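Local structure of mucus binding protein (Lactobacillus reuteri, 3I57) at residues 91-102 with 113-122; 8-18 with 32-41. The protein probably helps the bacterium adhere to mucus as a cell-wall-anchored surface protein, and its repeat also binds immunoglobulins. All blocks are in the same frame, centred on the assembly; numbering follows the deposited sequence.

Contact 1: 91-102 with 113-122; sequences KGTKTLTETVHY and DQTAQVTFTR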
loop_
_atom_site.group_PDB
_atom_site.type_symbol
_atom_site.label_atom_id
_atom_site.label_comp_id
_atom_site.label_asym_id
_atom_site.label_seq_id
_atom_site.Cartn_x
_atom_site.Cartn_y
_atom_site.Cartn_z
ATOM N N LYS A 91 2.714 -1.137 6.104
ATOM C CA LYS A 91 4.136 -1.282 5.843
ATOM C C LYS A 91 4.422 -2.426 4.906
ATOM O O LYS A 91 3.597 -3.350 4.758
ATOM C CB LYS A 91 4.897 -1.537 7.145
ATOM C CG LYS A 91 4.999 -0.325 8.031
ATOM C CD LYS A 91 5.729 -0.666 9.315
ATOM C CE LYS A 91 5.500 0.406 10.356
ATOM N NZ LYS A 91 6.002 1.747 9.954
ATOM N N GLY A 92 5.605 -2.375 4.303
ATOM C CA GLY A 92 6.117 -3.478 3.485
ATOM C C GLY A 92 6.888 -4.554 4.236
ATOM O O GLY A 92 7.464 -5.453 3.627
ATOM N N THR A 93 6.883 -4.471 5.564
ATOM C CA THR A 93 7.653 -5.384 6.379
ATOM C C THR A 93 6.830 -5.887 7.548
ATOM O O THR A 93 5.884 -5.232 7.973
ATOM C CB THR A 93 8.933 -4.708 6.918
ATOM O OG1 THR A 93 8.594 -3.521 7.660
ATOM C CG2 THR A 93 9.830 -4.330 5.760
ATOM N N LYS A 94 7.157 -7.070 8.055
ATOM C CA LYS A 94 6.613 -7.469 9.349
ATOM C C LYS A 94 7.625 -8.364 10.042
ATOM O O LYS A 94 8.346 -9.101 9.381
ATOM C CB LYS A 94 5.211 -8.098 9.220
ATOM C CG LYS A 94 5.103 -9.601 9.393
ATOM C CD LYS A 94 3.656 -10.045 9.303
ATOM C CE LYS A 94 3.546 -11.184 8.301
ATOM N NZ LYS A 94 2.227 -11.838 8.383
ATOM N N THR A 95 7.680 -8.276 11.366
ATOM C CA THR A 95 8.623 -9.079 12.135
ATOM C C THR A 95 7.833 -9.933 13.135
ATOM O O THR A 95 6.978 -9.421 13.874
ATOM C CB THR A 95 9.655 -8.174 12.824
ATOM O OG1 THR A 95 10.413 -7.468 11.824
ATOM C CG2 THR A 95 10.616 -8.986 13.722
ATOM N N LEU A 96 8.067 -11.244 13.105
ATOM C CA LEU A 96 7.416 -12.156 14.035
ATOM C C LEU A 96 8.436 -12.681 15.050
ATOM O O LEU A 96 9.626 -12.776 14.749
ATOM C CB LEU A 96 6.814 -13.356 13.308
ATOM C CG LEU A 96 5.827 -13.094 12.172
ATOM C CD1 LEU A 96 5.236 -14.437 11.716
ATOM C CD2 LEU A 96 4.719 -12.188 12.673
ATOM N N THR A 97 7.946 -13.055 16.230
ATOM C CA THR A 97 8.823 -13.487 17.305
ATOM C C THR A 97 8.472 -14.900 17.762
ATOM O O THR A 97 7.303 -15.223 18.014
ATOM C CB THR A 97 8.717 -12.530 18.526
ATOM O OG1 THR A 97 9.140 -11.226 18.143
ATOM C CG2 THR A 97 9.586 -13.007 19.698
ATOM N N GLU A 98 9.492 -15.752 17.851
ATOM C CA GLU A 98 9.303 -17.082 18.399
ATOM C C GLU A 98 9.680 -17.003 19.885
ATOM O O GLU A 98 10.694 -16.399 20.222
ATOM C CB GLU A 98 10.202 -18.084 17.672
ATOM C CG GLU A 98 10.434 -19.342 18.512
ATOM C CD GLU A 98 11.393 -20.314 17.842
ATOM O OE1 GLU A 98 12.494 -19.855 17.469
ATOM O OE2 GLU A 98 11.034 -21.518 17.726
ATOM N N THR A 99 8.860 -17.590 20.768
ATOM C CA THR A 99 9.140 -17.579 22.212
ATOM C C THR A 99 9.176 -19.010 22.708
ATOM O O THR A 99 8.223 -19.772 22.480
ATOM C CB THR A 99 8.025 -16.852 22.996
ATOM O OG1 THR A 99 7.941 -15.515 22.524
ATOM C CG2 THR A 99 8.346 -16.810 24.489
ATOM N N VAL A 100 10.270 -19.363 23.373
ATOM C CA VAL A 100 10.412 -20.671 23.991
ATOM C C VAL A 100 10.503 -20.533 25.500
ATOM O O VAL A 100 11.384 -19.836 26.027
ATOM C CB VAL A 100 11.652 -21.396 23.495
ATOM C CG1 VAL A 100 11.744 -22.806 24.159
ATOM C CG2 VAL A 100 11.655 -21.472 21.951
ATOM N N HIS A 101 9.560 -21.172 26.173
ATOM C CA HIS A 101 9.538 -21.256 27.616
ATOM C C HIS A 101 10.279 -22.511 28.068
ATOM O O HIS A 101 10.350 -23.514 27.338
ATOM C CB HIS A 101 8.085 -21.341 28.128
ATOM C CG HIS A 101 7.217 -20.194 27.725
ATOM N ND1 HIS A 101 7.544 -18.878 27.984
ATOM C CD2 HIS A 101 6.003 -20.170 27.123
ATOM C CE1 HIS A 101 6.567 -18.093 27.556
ATOM N NE2 HIS A 101 5.631 -18.853 27.009
ATOM N N TYR A 102 10.788 -22.470 29.304
ATOM C CA TYR A 102 11.533 -23.610 29.873
ATOM C C TYR A 102 10.960 -23.900 31.243
ATOM O O TYR A 102 10.997 -23.039 32.131
ATOM C CB TYR A 102 13.046 -23.340 29.967
ATOM C CG TYR A 102 13.669 -23.018 28.633
ATOM C CD1 TYR A 102 13.849 -24.007 27.657
ATOM C CD2 TYR A 102 14.017 -21.702 28.322
ATOM C CE1 TYR A 102 14.386 -23.695 26.414
ATOM C CE2 TYR A 102 14.538 -21.373 27.098
ATOM C CZ TYR A 102 14.736 -22.357 26.148
ATOM O OH TYR A 102 15.253 -21.973 24.924
ATOM N N ASP A 113 12.912 -17.463 29.311
ATOM C CA ASP A 113 12.528 -17.585 27.912
ATOM C C ASP A 113 13.689 -17.194 27.003
ATOM O O ASP A 113 14.483 -16.308 27.348
ATOM C CB ASP A 113 11.394 -16.596 27.607
ATOM C CG ASP A 113 10.056 -16.984 28.210
ATOM O OD1 ASP A 113 9.934 -18.070 28.828
ATOM O OD2 ASP A 113 9.102 -16.174 28.013
ATOM N N GLN A 114 13.771 -17.831 25.837
ATOM C CA GLN A 114 14.594 -17.330 24.740
ATOM C C GLN A 114 13.662 -16.991 23.597
ATOM O O GLN A 114 12.609 -17.605 23.450
ATOM C CB GLN A 114 15.579 -18.395 24.274
ATOM C CG GLN A 114 16.742 -18.551 25.208
ATOM C CD GLN A 114 17.753 -19.542 24.691
ATOM O OE1 GLN A 114 17.981 -20.578 25.316
ATOM N NE2 GLN A 114 18.363 -19.240 23.547
ATOM N N THR A 115 14.045 -15.995 22.815
ATOM C CA THR A 115 13.237 -15.569 21.685
ATOM C C THR A 115 14.078 -15.450 20.454
ATOM O O THR A 115 15.297 -15.366 20.537
ATOM C CB THR A 115 12.569 -14.210 21.926
ATOM O OG1 THR A 115 13.554 -13.202 22.230
ATOM C CG2 THR A 115 11.554 -14.340 23.073
ATOM N N ALA A 116 13.415 -15.444 19.305
ATOM C CA ALA A 116 14.080 -15.206 18.036
ATOM C C ALA A 116 13.075 -14.551 17.119
ATOM O O ALA A 116 11.863 -14.651 17.341
ATOM C CB ALA A 116 14.550 -16.496 17.442
ATOM N N GLN A 117 13.572 -13.909 16.067
ATOM C CA GLN A 117 12.713 -13.128 15.205
ATOM C C GLN A 117 12.947 -13.441 13.741
ATOM O O GLN A 117 14.056 -13.810 13.346
ATOM C CB GLN A 117 12.905 -11.639 15.475
ATOM C CG GLN A 117 12.354 -11.183 16.836
ATOM C CD GLN A 117 12.229 -9.685 16.913
ATOM O OE1 GLN A 117 13.065 -8.955 16.384
ATOM N NE2 GLN A 117 11.189 -9.215 17.581
ATOM N N VAL A 118 11.876 -13.348 12.948
ATOM C CA VAL A 118 11.978 -13.406 11.509
ATOM C C VAL A 118 11.239 -12.194 10.936
ATOM O O VAL A 118 10.327 -11.614 11.564
ATOM C CB VAL A 118 11.379 -14.710 10.867
ATOM C CG1 VAL A 118 12.153 -15.990 11.336
ATOM C CG2 VAL A 118 9.890 -14.830 11.169
ATOM N N THR A 119 11.693 -11.769 9.763
ATOM C CA THR A 119 11.109 -10.608 9.098
ATOM C C THR A 119 10.692 -10.967 7.692
ATOM O O THR A 119 11.446 -11.632 6.968
ATOM C CB THR A 119 12.157 -9.460 9.055
ATOM O OG1 THR A 119 12.402 -9.028 10.402
ATOM C CG2 THR A 119 11.653 -8.295 8.221
ATOM N N PHE A 120 9.472 -10.579 7.303
ATOM C CA PHE A 120 8.994 -10.777 5.938
ATOM C C PHE A 120 8.920 -9.445 5.231
ATOM O O PHE A 120 8.802 -8.412 5.890
ATOM C CB PHE A 120 7.571 -11.338 5.945
ATOM C CG PHE A 120 7.495 -12.709 6.525
ATOM C CD1 PHE A 120 7.551 -13.813 5.696
ATOM C CD2 PHE A 120 7.429 -12.886 7.895
ATOM C CE1 PHE A 120 7.517 -15.091 6.234
ATOM C CE2 PHE A 120 7.354 -14.163 8.456
ATOM C CZ PHE A 120 7.415 -15.260 7.629
ATOM N N THR A 121 9.016 -9.473 3.903
ATOM C CA THR A 121 8.943 -8.244 3.120
ATOM C C THR A 121 7.933 -8.405 2.000
ATOM O O THR A 121 7.615 -9.517 1.584
ATOM C CB THR A 121 10.305 -7.858 2.462
ATOM O OG1 THR A 121 10.652 -8.818 1.443
ATOM C CG2 THR A 121 11.387 -7.808 3.483
ATOM N N ARG A 122 7.426 -7.281 1.527
ATOM C CA ARG A 122 6.499 -7.296 0.385
ATOM C C ARG A 122 6.695 -5.996 -0.389
ATOM O O ARG A 122 6.899 -4.926 0.220
ATOM C CB ARG A 122 5.050 -7.489 0.854
ATOM C CG ARG A 122 4.500 -6.376 1.781
ATOM C CD ARG A 122 3.137 -6.732 2.336
ATOM N NE ARG A 122 2.676 -5.730 3.299
ATOM C CZ ARG A 122 1.458 -5.728 3.835
ATOM N NH1 ARG A 122 0.569 -6.651 3.479
ATOM N NH2 ARG A 122 1.119 -4.786 4.708
HETATM O O HOH W 1 10.863 -19.873 30.601
#
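An antiparallel beta pair runs from Thr93 opposite Thr121 to Val100 opposite Gln114, in the Muc B2-like part of this beta-grasp repeat. Backbone hydrogen bonds join Lys94 with Phe120, Leu96 with Val118, Glu98 with Ala116 and Val100 with Gln114. The non-hydrogen-bonded pairs that alternate with them place seven threonines and Gln117 on one face. There Thr95 OG1 and Thr119 OG1, both anti to the carbonyl carbon (chi1 -62° and -66°), meet and share a hydrogen bond of 2.9 Å. Gln117 NE2 donates a hydrogen bond to Thr97 OG1, which lies near the plane of the amide. On the other, more apolar face, Leu96 CD1 meets Phe120 CE2 at 3.9 Å, and Leu96 CB touches Val118 CG2 at 4.0 Å. Tyr145 packs on Leu96 and Val118 from outside the pair. Lys94 NZ extends past Phe120 and hydrogen-bonds to Ala171 O and Ser169 O. At one end, Arg122 NE and NH2 both bond to Lys91 O, each at 2.9 Å. This side-on grip lies in the guanidinium plane and fixes how the group is turned. An alanine in place of this arginine would probably leave Lys91 O without both of these donors. At the other end, His101 ND1 donates to Asp113 OD1 at 2.7 Å, almost straight (167°), from above the carboxylate plane. A water donates to the same OD1 and accepts from Tyr102 N at 2.9 Å.

Contact 2: 8-18 with 32-41; sequences YIDGETDQMLR and YSTAEGIKKF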
loop_
_atom_site.group_PDB
_atom_site.type_symbol
_atom_site.label_atom_id
_atom_site.label_comp_id
_atom_site.label_asym_id
_atom_site.label_seq_id
_atom_site.Cartn_x
_atom_site.Cartn_y
_atom_site.Cartn_z
ATOM N N TYR A 8 -12.710 18.777 -15.207
ATOM C CA TYR A 8 -11.559 17.932 -14.869
ATOM C C TYR A 8 -12.014 16.802 -13.929
ATOM O O TYR A 8 -12.562 17.066 -12.854
ATOM C CB TYR A 8 -10.444 18.791 -14.254
ATOM C CG TYR A 8 -9.834 19.701 -15.270
ATOM C CD1 TYR A 8 -10.448 20.909 -15.583
ATOM C CD2 TYR A 8 -8.707 19.326 -15.996
ATOM C CE1 TYR A 8 -9.945 21.739 -16.544
ATOM C CE2 TYR A 8 -8.174 20.165 -16.978
ATOM C CZ TYR A 8 -8.818 21.374 -17.248
ATOM O OH TYR A 8 -8.326 22.233 -18.199
ATOM N N ILE A 9 -11.812 15.557 -14.352
ATOM C CA ILE A 9 -12.454 14.407 -13.701
ATOM C C ILE A 9 -11.452 13.358 -13.224
ATOM O O ILE A 9 -10.539 13.025 -13.968
ATOM C CB ILE A 9 -13.387 13.676 -14.691
ATOM C CG1 ILE A 9 -14.473 14.618 -15.239
ATOM C CG2 ILE A 9 -14.059 12.466 -14.015
ATOM C CD1 ILE A 9 -15.140 15.361 -14.169
ATOM N N ASP A 10 -11.649 12.820 -12.014
ATOM C CA ASP A 10 -10.918 11.600 -11.587
ATOM C C ASP A 10 -11.752 10.418 -12.050
ATOM O O ASP A 10 -12.845 10.148 -11.514
ATOM C CB ASP A 10 -10.725 11.544 -10.071
ATOM C CG ASP A 10 -10.054 10.249 -9.597
ATOM O OD1 ASP A 10 -10.074 9.246 -10.319
ATOM O OD2 ASP A 10 -9.498 10.250 -8.487
ATOM N N GLY A 11 -11.265 9.755 -13.093
ATOM C CA GLY A 11 -12.005 8.660 -13.705
ATOM C C GLY A 11 -11.910 7.355 -12.945
ATOM O O GLY A 11 -12.560 6.370 -13.323
ATOM N N GLU A 12 -11.130 7.330 -11.866
ATOM C CA GLU A 12 -11.091 6.128 -11.042
ATOM C C GLU A 12 -12.156 6.188 -9.985
ATOM O O GLU A 12 -12.686 5.155 -9.597
ATOM C CB GLU A 12 -9.728 5.927 -10.357
ATOM C CG GLU A 12 -8.601 5.715 -11.343
ATOM C CD GLU A 12 -7.355 5.107 -10.712
ATOM O OE1 GLU A 12 -7.385 4.657 -9.537
ATOM O OE2 GLU A 12 -6.343 5.088 -11.414
ATOM N N THR A 13 -12.442 7.396 -9.496
ATOM C CA THR A 13 -13.394 7.582 -8.415
ATOM C C THR A 13 -14.680 8.234 -8.918
ATOM O O THR A 13 -15.604 8.447 -8.128
ATOM C CB THR A 13 -12.805 8.441 -7.269
ATOM O OG1 THR A 13 -12.383 9.722 -7.773
ATOM C CG2 THR A 13 -11.617 7.737 -6.647
ATOM N N ASP A 14 -14.741 8.475 -10.227
ATOM C CA ASP A 14 -15.846 9.194 -10.879
ATOM C C ASP A 14 -16.213 10.429 -10.059
ATOM O O ASP A 14 -17.336 10.559 -9.575
ATOM C CB ASP A 14 -17.061 8.286 -11.048
ATOM C CG ASP A 14 -16.855 7.250 -12.107
ATOM O OD1 ASP A 14 -15.920 7.427 -12.920
ATOM O OD2 ASP A 14 -17.623 6.257 -12.133
ATOM N N GLN A 15 -15.245 11.332 -9.923
ATOM C CA GLN A 15 -15.379 12.527 -9.077
ATOM C C GLN A 15 -14.913 13.750 -9.868
ATOM O O GLN A 15 -13.858 13.711 -10.505
ATOM C CB GLN A 15 -14.507 12.365 -7.825
ATOM C CG GLN A 15 -14.084 13.649 -7.149
ATOM C CD GLN A 15 -15.128 14.191 -6.198
ATOM O OE1 GLN A 15 -15.547 15.345 -6.299
ATOM N NE2 GLN A 15 -15.560 13.352 -5.266
ATOM N N MET A 16 -15.706 14.815 -9.880
ATOM C CA MET A 16 -15.279 16.040 -10.563
ATOM C C MET A 16 -14.328 16.781 -9.649
ATOM O O MET A 16 -14.610 16.967 -8.456
ATOM C CB MET A 16 -16.462 16.945 -10.953
ATOM C CG MET A 16 -16.027 18.123 -11.872
ATOM S SD MET A 16 -17.407 18.997 -12.686
ATOM C CE MET A 16 -17.844 20.105 -11.339
ATOM N N LEU A 17 -13.192 17.179 -10.210
ATOM C CA LEU A 17 -12.140 17.828 -9.441
ATOM C C LEU A 17 -12.198 19.346 -9.565
ATOM O O LEU A 17 -11.833 20.034 -8.629
ATOM C CB LEU A 17 -10.782 17.359 -9.929
ATOM C CG LEU A 17 -10.611 15.849 -9.900
ATOM C CD1 LEU A 17 -9.427 15.495 -10.841
ATOM C CD2 LEU A 17 -10.394 15.377 -8.462
ATOM N N ARG A 18 -12.640 19.848 -10.714
ATOM C CA ARG A 18 -12.735 21.296 -10.969
ATOM C C ARG A 18 -13.504 21.497 -12.262
ATOM O O ARG A 18 -13.498 20.635 -13.140
ATOM C CB ARG A 18 -11.337 21.892 -11.137
ATOM C CG ARG A 18 -11.222 23.422 -11.076
ATOM C CD ARG A 18 -9.748 23.841 -11.299
ATOM N NE ARG A 18 -9.385 24.031 -12.718
ATOM C CZ ARG A 18 -8.124 24.124 -13.158
ATOM N NH1 ARG A 18 -7.105 23.978 -12.307
ATOM N NH2 ARG A 18 -7.876 24.343 -14.450
ATOM N N TYR A 32 -9.078 28.642 -25.131
ATOM C CA TYR A 32 -8.755 27.818 -23.977
ATOM C C TYR A 32 -7.846 26.686 -24.416
ATOM O O TYR A 32 -7.976 26.141 -25.536
ATOM C CB TYR A 32 -10.049 27.212 -23.404
ATOM C CG TYR A 32 -9.924 26.472 -22.093
ATOM C CD1 TYR A 32 -10.039 27.148 -20.880
ATOM C CD2 TYR A 32 -9.750 25.093 -22.070
ATOM C CE1 TYR A 32 -9.942 26.486 -19.666
ATOM C CE2 TYR A 32 -9.653 24.420 -20.881
ATOM C CZ TYR A 32 -9.767 25.109 -19.678
ATOM O OH TYR A 32 -9.660 24.400 -18.517
ATOM N N SER A 33 -6.959 26.326 -23.501
ATOM C CA SER A 33 -6.160 25.112 -23.613
ATOM C C SER A 33 -6.246 24.340 -22.304
ATOM O O SER A 33 -6.278 24.928 -21.219
ATOM C CB SER A 33 -4.699 25.451 -23.874
ATOM O OG SER A 33 -3.851 24.368 -23.534
ATOM N N THR A 34 -6.270 23.026 -22.413
ATOM C CA THR A 34 -6.300 22.167 -21.241
ATOM C C THR A 34 -4.906 21.994 -20.653
ATOM O O THR A 34 -4.748 21.295 -19.653
ATOM C CB THR A 34 -6.811 20.780 -21.618
ATOM O OG1 THR A 34 -6.014 20.292 -22.720
ATOM C CG2 THR A 34 -8.341 20.840 -21.994
ATOM N N ALA A 35 -3.898 22.637 -21.252
ATOM C CA ALA A 35 -2.509 22.371 -20.829
ATOM C C ALA A 35 -2.192 22.700 -19.372
ATOM O O ALA A 35 -1.595 21.869 -18.664
ATOM C CB ALA A 35 -1.474 23.051 -21.782
ATOM N N GLU A 36 -2.571 23.885 -18.908
ATOM C CA GLU A 36 -2.315 24.214 -17.518
ATOM C C GLU A 36 -3.074 23.308 -16.551
ATOM O O GLU A 36 -2.538 22.912 -15.526
ATOM C CB GLU A 36 -2.623 25.688 -17.221
ATOM C CG GLU A 36 -1.502 26.603 -17.726
ATOM C CD GLU A 36 -1.910 28.068 -17.756
ATOM O OE1 GLU A 36 -3.038 28.386 -17.319
ATOM O OE2 GLU A 36 -1.098 28.898 -18.219
ATOM N N GLY A 37 -4.325 23.002 -16.861
ATOM C CA GLY A 37 -5.113 22.183 -15.945
ATOM C C GLY A 37 -4.538 20.779 -15.877
ATOM O O GLY A 37 -4.438 20.173 -14.805
ATOM N N ILE A 38 -4.163 20.242 -17.032
ATOM C CA ILE A 38 -3.510 18.921 -17.045
ATOM C C ILE A 38 -2.215 18.948 -16.228
ATOM O O ILE A 38 -1.986 18.083 -15.372
ATOM C CB ILE A 38 -3.281 18.411 -18.480
ATOM C CG1 ILE A 38 -4.620 18.020 -19.123
ATOM C CG2 ILE A 38 -2.321 17.219 -18.500
ATOM C CD1 ILE A 38 -4.560 17.949 -20.696
ATOM N N LYS A 39 -1.376 19.952 -16.459
ATOM C CA LYS A 39 -0.152 20.081 -15.655
ATOM C C LYS A 39 -0.410 20.109 -14.140
ATOM O O LYS A 39 0.295 19.430 -13.361
ATOM C CB LYS A 39 0.611 21.330 -16.084
ATOM C CG LYS A 39 1.935 21.544 -15.380
ATOM C CD LYS A 39 2.641 22.739 -16.061
ATOM C CE LYS A 39 3.765 23.332 -15.215
ATOM N NZ LYS A 39 5.057 22.626 -15.373
ATOM N N LYS A 40 -1.402 20.887 -13.725
ATOM C CA LYS A 40 -1.766 21.003 -12.324
ATOM C C LYS A 40 -2.157 19.650 -11.721
ATOM O O LYS A 40 -1.601 19.223 -10.696
ATOM C CB LYS A 40 -2.872 22.041 -12.138
ATOM C CG LYS A 40 -3.317 22.292 -10.673
ATOM C CD LYS A 40 -4.311 21.232 -10.198
ATOM C CE LYS A 40 -4.801 21.506 -8.752
ATOM N NZ LYS A 40 -3.644 21.622 -7.807
ATOM N N PHE A 41 -3.095 18.959 -12.354
ATOM C CA PHE A 41 -3.506 17.670 -11.807
ATOM C C PHE A 41 -2.402 16.599 -11.864
ATOM O O PHE A 41 -2.257 15.800 -10.930
ATOM C CB PHE A 41 -4.849 17.221 -12.399
ATOM C CG PHE A 41 -5.986 18.100 -11.949
ATOM C CD1 PHE A 41 -6.379 18.091 -10.612
ATOM C CD2 PHE A 41 -6.600 18.974 -12.814
ATOM C CE1 PHE A 41 -7.385 18.917 -10.172
ATOM C CE2 PHE A 41 -7.604 19.832 -12.367
ATOM C CZ PHE A 41 -8.006 19.788 -11.062
HETATM O O HOH W 2 -6.129 24.419 -18.586
#
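Tyr8 and Phe41 both carry CG anti to the carbonyl carbon (chi1 -69° and -68°), which brings the two rings together obliquely, with Tyr8 CG 3.7 Å from Phe41 CE2. This is the helix-on-sheet packing of the beta-grasp fold, in the mucin-binding domain. The hairpin of strands 2-10 and 15-24 faces one side of helix 35-43. A classic beta bulge sets Leu17 and Arg18 together opposite Tyr8, and both start out toward the helix. Leu17 CD1 lies over one face of the Phe41 ring, 4.3 Å from its centroid, in a CH-pi contact. On the opposite face Lys40 CD sits over the ring centre. Arg18 turns one guanidinium face to Phe41 CE2, with the two planes 44° apart. Its NE forms a salt bridge with Asp20. Gly37 has no side chain, and Tyr8 CE2 comes within 3.8 Å of its CA; a CB there would clash with the tyrosine ring. The ring therefore lies directly against the helix backbone. At the far end of the tyrosine, Tyr8 OH approaches Tyr32 OH to 2.6 Å, each hydroxyl at the edge of the other ring. Tyr32 OH also hydrogen-bonds to Asp20, which thus ties both Arg18 and Tyr32. A water at Tyr8 OH donates to Ser33 O at 2.7 Å and accepts from Gly37 N at 2.9 Å. Ser33 OG caps the helix start by accepting from Ala35 N at 2.9 Å.

In the fold
The two contacts follow one another along the chain: contact 2 is complete before the chain reaches contact 1. Contact 2 belongs to the mucin-binding domain and contact 1 to the Muc B2-like domain. Their centres are about 46 Å apart and their nearest atoms about 19 Å, and they flank the middle of the chain. Both reach the same mixed sheet. Strand 2-10 of contact 2 runs parallel to strand 67-80, which pairs antiparallel with strand 112-127 of contact 1. The repeat is thus elongated, with its two parts connected through strand pairing. Contact 2 packs a helix on the sheet, whereas contact 1 joins two strands within it. Neither includes the calcium ligands Gln2, Asp60, Asp62 and Asn65.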